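Local coordinates for protein Phthiocerol/phenolphthiocerol synthesis polyketide synthase type I PpsC (Mycobacterium tuberculosis, PDB 5NJI) that probably dehydrates beta-hydroxyacyl intermediates during phthiocerol and phenolphthiocerol synthesis, and through its dehydratase domain binds an unsaturated acyl-CoA, at residues 30-35 with 77-82; 85-88 with 92-95. The protein carries 1 engineered substitution. One frame throughout, in Å; residues are numbered along the deposited sequence.

Interaction 1. Residues 30-35 with 77-82; sequences PLLGVG and ALAAAT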
loop_
_atom_site.group_PDB
_atom_site.type_symbol
_atom_site.label_atom_id
_atom_site.label_comp_id
_atom_site.label_asym_id
_atom_site.label_seq_id
_atom_site.Cartn_x
_atom_site.Cartn_y
_atom_site.Cartn_z
ATOM N N PRO A 30 0.850 -15.181 -3.142
ATOM C CA PRO A 30 0.846 -14.926 -4.590
ATOM C C PRO A 30 1.751 -13.795 -5.029
ATOM O O PRO A 30 2.070 -13.733 -6.222
ATOM C CB PRO A 30 -0.619 -14.596 -4.886
ATOM C CG PRO A 30 -1.133 -14.076 -3.605
ATOM C CD PRO A 30 -0.465 -14.891 -2.545
ATOM N N LEU A 31 2.177 -12.909 -4.130
ATOM C CA LEU A 31 3.085 -11.824 -4.498
ATOM C C LEU A 31 4.515 -12.097 -4.063
ATOM O O LEU A 31 5.456 -11.761 -4.786
ATOM C CB LEU A 31 2.616 -10.492 -3.895
ATOM C CG LEU A 31 1.176 -10.103 -4.234
ATOM C CD1 LEU A 31 0.770 -8.794 -3.538
ATOM C CD2 LEU A 31 1.008 -10.009 -5.741
ATOM N N LEU A 32 4.693 -12.730 -2.908
ATOM C CA LEU A 32 6.027 -12.995 -2.385
ATOM C C LEU A 32 6.622 -14.245 -2.999
ATOM O O LEU A 32 7.816 -14.269 -3.341
ATOM C CB LEU A 32 5.957 -13.129 -0.866
ATOM C CG LEU A 32 7.237 -13.559 -0.148
ATOM C CD1 LEU A 32 8.285 -12.464 -0.186
ATOM C CD2 LEU A 32 6.956 -13.965 1.270
ATOM N N GLY A 33 5.822 -15.288 -3.140
ATOM C CA GLY A 33 6.302 -16.500 -3.768
ATOM C C GLY A 33 6.959 -17.438 -2.778
ATOM O O GLY A 33 6.763 -17.361 -1.563
ATOM N N VAL A 34 7.779 -18.330 -3.322
ATOM C CA VAL A 34 8.380 -19.414 -2.553
ATOM C C VAL A 34 9.820 -19.046 -2.209
ATOM O O VAL A 34 10.546 -18.453 -3.021
ATOM C CB VAL A 34 8.295 -20.749 -3.320
ATOM C CG1 VAL A 34 8.778 -20.586 -4.739
ATOM C CG2 VAL A 34 9.070 -21.845 -2.586
ATOM N N GLY A 35 10.217 -19.365 -0.982
ATOM C CA GLY A 35 11.464 -18.884 -0.429
ATOM C C GLY A 35 12.414 -19.990 -0.013
ATOM O O GLY A 35 12.004 -21.108 0.307
ATOM N N ALA A 77 6.921 -7.033 1.936
ATOM C CA ALA A 77 7.893 -6.913 3.020
ATOM C C ALA A 77 7.379 -7.560 4.306
ATOM O O ALA A 77 8.120 -8.285 4.984
ATOM C CB ALA A 77 8.241 -5.446 3.250
ATOM N N LEU A 78 6.117 -7.305 4.670
ATOM C CA LEU A 78 5.557 -7.914 5.879
ATOM C C LEU A 78 5.459 -9.423 5.756
ATOM O O LEU A 78 5.756 -10.150 6.710
ATOM C CB LEU A 78 4.180 -7.319 6.188
ATOM C CG LEU A 78 4.240 -5.849 6.562
ATOM C CD1 LEU A 78 2.825 -5.348 6.579
ATOM C CD2 LEU A 78 4.889 -5.633 7.922
ATOM N N ALA A 79 5.066 -9.920 4.581
ATOM C CA ALA A 79 4.981 -11.354 4.383
ATOM C C ALA A 79 6.357 -12.004 4.429
ATOM O O ALA A 79 6.478 -13.142 4.889
ATOM C CB ALA A 79 4.308 -11.671 3.049
ATOM N N ALA A 80 7.386 -11.306 3.952
ATOM C CA ALA A 80 8.739 -11.845 4.005
ATOM C C ALA A 80 9.193 -12.041 5.444
ATOM O O ALA A 80 9.696 -13.111 5.804
ATOM C CB ALA A 80 9.710 -10.935 3.246
ATOM N N ALA A 81 9.013 -11.020 6.288
ATOM C CA ALA A 81 9.367 -11.163 7.700
ATOM C C ALA A 81 8.590 -12.296 8.348
ATOM O O ALA A 81 9.149 -13.091 9.107
ATOM C CB ALA A 81 9.112 -9.848 8.449
ATOM N N THR A 82 7.290 -12.376 8.075
ATOM C CA THR A 82 6.453 -13.409 8.665
ATOM C C THR A 82 6.864 -14.807 8.215
ATOM O O THR A 82 6.807 -15.761 9.006
ATOM C CB THR A 82 4.990 -13.111 8.315
ATOM O OG1 THR A 82 4.626 -11.865 8.905
ATOM C CG2 THR A 82 4.055 -14.194 8.833
#
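Leu32 meets the helix at Ala79 and Ala80, where the N-terminal loop lies against helix 70-84 of the double hot-dog fold of polyketide synthase dehydratases. All three touching residues are buried, yet the area between the segments is small, about 115 Å², and one leucine supplies the whole of the loop's side. Along the helix the first contact is at Ala79. Its CB lies 3.9 Å from Leu32 CD2, and His29 also touches it. The same methyl also rests on the backbone: Leu32 CD2 is 3.7 Å from Ala79 O and 3.8 Å from Ala80 N, near-equal approaches that place it over a face of the peptide group joining the two alanines. Ala80 then takes the second branch, with its CB 4.0 Å from Leu32 CD1. With CG anti to the backbone N (chi1 174°), the leucine sends its two methyls to successive residues of the helix, while Ile76, one turn earlier, also touches it. No hydrogen bond joins the segments. Further on, Thr82 turns its hydroxyl back into its own helix, OG1 donating to Leu78 O at 3.0 Å. Thr82 N donates to that oxygen too, and the two donors approach Leu78 O from opposite faces of its carbonyl plane.

Interaction 2. Residues 85-88 with 92-95; sequences FAVE and PWMI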
loop_
_atom_site.group_PDB
_atom_site.type_symbol
_atom_site.label_atom_id
_atom_site.label_comp_id
_atom_site.label_asym_id
_atom_site.label_seq_id
_atom_site.Cartn_x
_atom_site.Cartn_y
_atom_site.Cartn_z
ATOM N N PHE A 85 10.510 -15.450 10.296
ATOM C CA PHE A 85 10.585 -15.510 11.747
ATOM C C PHE A 85 9.274 -16.025 12.311
ATOM O O PHE A 85 8.192 -15.611 11.883
ATOM C CB PHE A 85 10.896 -14.131 12.335
ATOM C CG PHE A 85 12.103 -13.475 11.733
ATOM C CD1 PHE A 85 13.373 -13.981 11.968
ATOM C CD2 PHE A 85 11.983 -12.361 10.908
ATOM C CE1 PHE A 85 14.484 -13.385 11.431
ATOM C CE2 PHE A 85 13.104 -11.762 10.360
ATOM C CZ PHE A 85 14.356 -12.278 10.615
ATOM N N ALA A 86 9.381 -16.922 13.280
ATOM C CA ALA A 86 8.214 -17.411 13.997
ATOM C C ALA A 86 7.875 -16.423 15.099
ATOM O O ALA A 86 8.696 -16.177 15.989
ATOM C CB ALA A 86 8.483 -18.794 14.581
ATOM N N VAL A 87 6.684 -15.838 15.032
ATOM C CA VAL A 87 6.198 -14.950 16.084
ATOM C C VAL A 87 4.715 -15.234 16.288
ATOM O O VAL A 87 3.945 -15.275 15.323
ATOM C CB VAL A 87 6.437 -13.462 15.759
ATOM C CG1 VAL A 87 5.942 -12.582 16.907
ATOM C CG2 VAL A 87 7.910 -13.197 15.515
ATOM N N GLU A 88 4.322 -15.422 17.545
ATOM C CA GLU A 88 2.974 -15.867 17.899
ATOM C C GLU A 88 2.049 -14.668 18.128
ATOM O O GLU A 88 1.425 -14.500 19.174
ATOM C CB GLU A 88 3.033 -16.780 19.123
ATOM N N PRO A 92 2.806 -9.073 13.900
ATOM C CA PRO A 92 4.047 -8.899 14.670
ATOM C C PRO A 92 4.891 -7.715 14.266
ATOM O O PRO A 92 5.817 -7.373 15.015
ATOM C CB PRO A 92 4.819 -10.194 14.390
ATOM C CG PRO A 92 3.891 -11.103 13.735
ATOM C CD PRO A 92 2.835 -10.292 13.080
ATOM N N TRP A 93 4.626 -7.091 13.109
ATOM C CA TRP A 93 5.581 -6.210 12.455
ATOM C C TRP A 93 4.971 -4.847 12.179
ATOM O O TRP A 93 3.758 -4.697 12.046
ATOM C CB TRP A 93 6.049 -6.768 11.098
ATOM C CG TRP A 93 6.355 -8.214 11.125
ATOM C CD1 TRP A 93 5.619 -9.216 10.588
ATOM C CD2 TRP A 93 7.480 -8.825 11.746
ATOM N NE1 TRP A 93 6.218 -10.424 10.836
ATOM C CE2 TRP A 93 7.364 -10.209 11.548
ATOM C CE3 TRP A 93 8.576 -8.331 12.452
ATOM C CZ2 TRP A 93 8.302 -11.105 12.037
ATOM C CZ3 TRP A 93 9.502 -9.215 12.940
ATOM C CH2 TRP A 93 9.364 -10.586 12.731
ATOM N N MET A 94 5.856 -3.872 12.046
ATOM C CA MET A 94 5.557 -2.586 11.441
ATOM C C MET A 94 6.580 -2.336 10.342
ATOM O O MET A 94 7.641 -2.956 10.308
ATOM C CB MET A 94 5.592 -1.453 12.479
ATOM C CG MET A 94 7.004 -1.111 12.987
ATOM S SD MET A 94 6.908 0.178 14.257
ATOM C CE MET A 94 7.035 1.637 13.225
ATOM N N ILE A 95 6.258 -1.439 9.425
ATOM C CA ILE A 95 7.226 -0.984 8.443
ATOM C C ILE A 95 7.764 0.359 8.903
ATOM O O ILE A 95 7.044 1.362 8.901
ATOM C CB ILE A 95 6.625 -0.878 7.041
ATOM C CG1 ILE A 95 6.055 -2.239 6.637
ATOM C CG2 ILE A 95 7.711 -0.433 6.068
ATOM C CD1 ILE A 95 5.268 -2.226 5.334
#
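Phe85 and Trp93 form the aromatic part of this contact, which bridges the short loop between helix 70-84 and strand 93-100. The ring planes meet at 53°, with the centroid of the Phe85 ring 5.8 Å from that of the six-membered ring of Trp93, so the pair is oblique. Phe85 meets the indole at CH2 and the adjoining CZ2: Trp93 CH2 is 3.7 Å from Phe85 CD2 and 3.9 Å from Phe85 CB. Trp93 CG stands anti to its own carbonyl carbon (chi1 -43°), and the long indole carries its benzo end to Phe85 although its CB does not aim there.

The aliphatic part belongs to Val87, whose two branches divide the work. CG1 approaches the proline, 3.6 Å from Pro92 CB, the two side chains running past each other in opposite senses. CG2 reaches the indole instead, 4.1 Å from Trp93 CZ2 and equally far from CH2. Pro92 CB is itself 3.7 Å above one face of the following Trp93 ring, near its rim, which binds proline, valine and indole into one apolar cluster.

No hydrogen bond crosses between the segments. The one polar atom of the indole, NE1, is satisfied by Thr82 OG1 in the helix, an anchor that helps fix the rotation of the ring.

Around this cluster, Trp93 packs on Leu78 and Ala81 of helix 70-84 and on Val144 and Arg146 of strand 136-146. Backbone bonds tie Met94 to Ala145 and Ile95 to Val270, setting strand 93-100 between strands 136-146 and 262-272 where the chain leaves the helix and enters the sheet.

Overall arrangement
Helix 70-84 joins the two contacts, whose centres are about 12 Å apart. Interaction 1 is wholly buried and sets the N-terminal loop against the helix; interaction 2, only partly buried, lies farther from the chain's centre and follows the chain from the end of that helix into strand 93-100. Their chemistry differs accordingly: aliphatic methyls against alanines and a backbone peptide in the first, a mixed aromatic and aliphatic cluster of larger area in the second. The two also meet directly, since Leu78 CD2 packs 3.6 Å from Trp93 CB and Ala81 CB 3.6 Å from Trp93 CE2, which places 77-82 between the loop 30-35 and the strand 93-95.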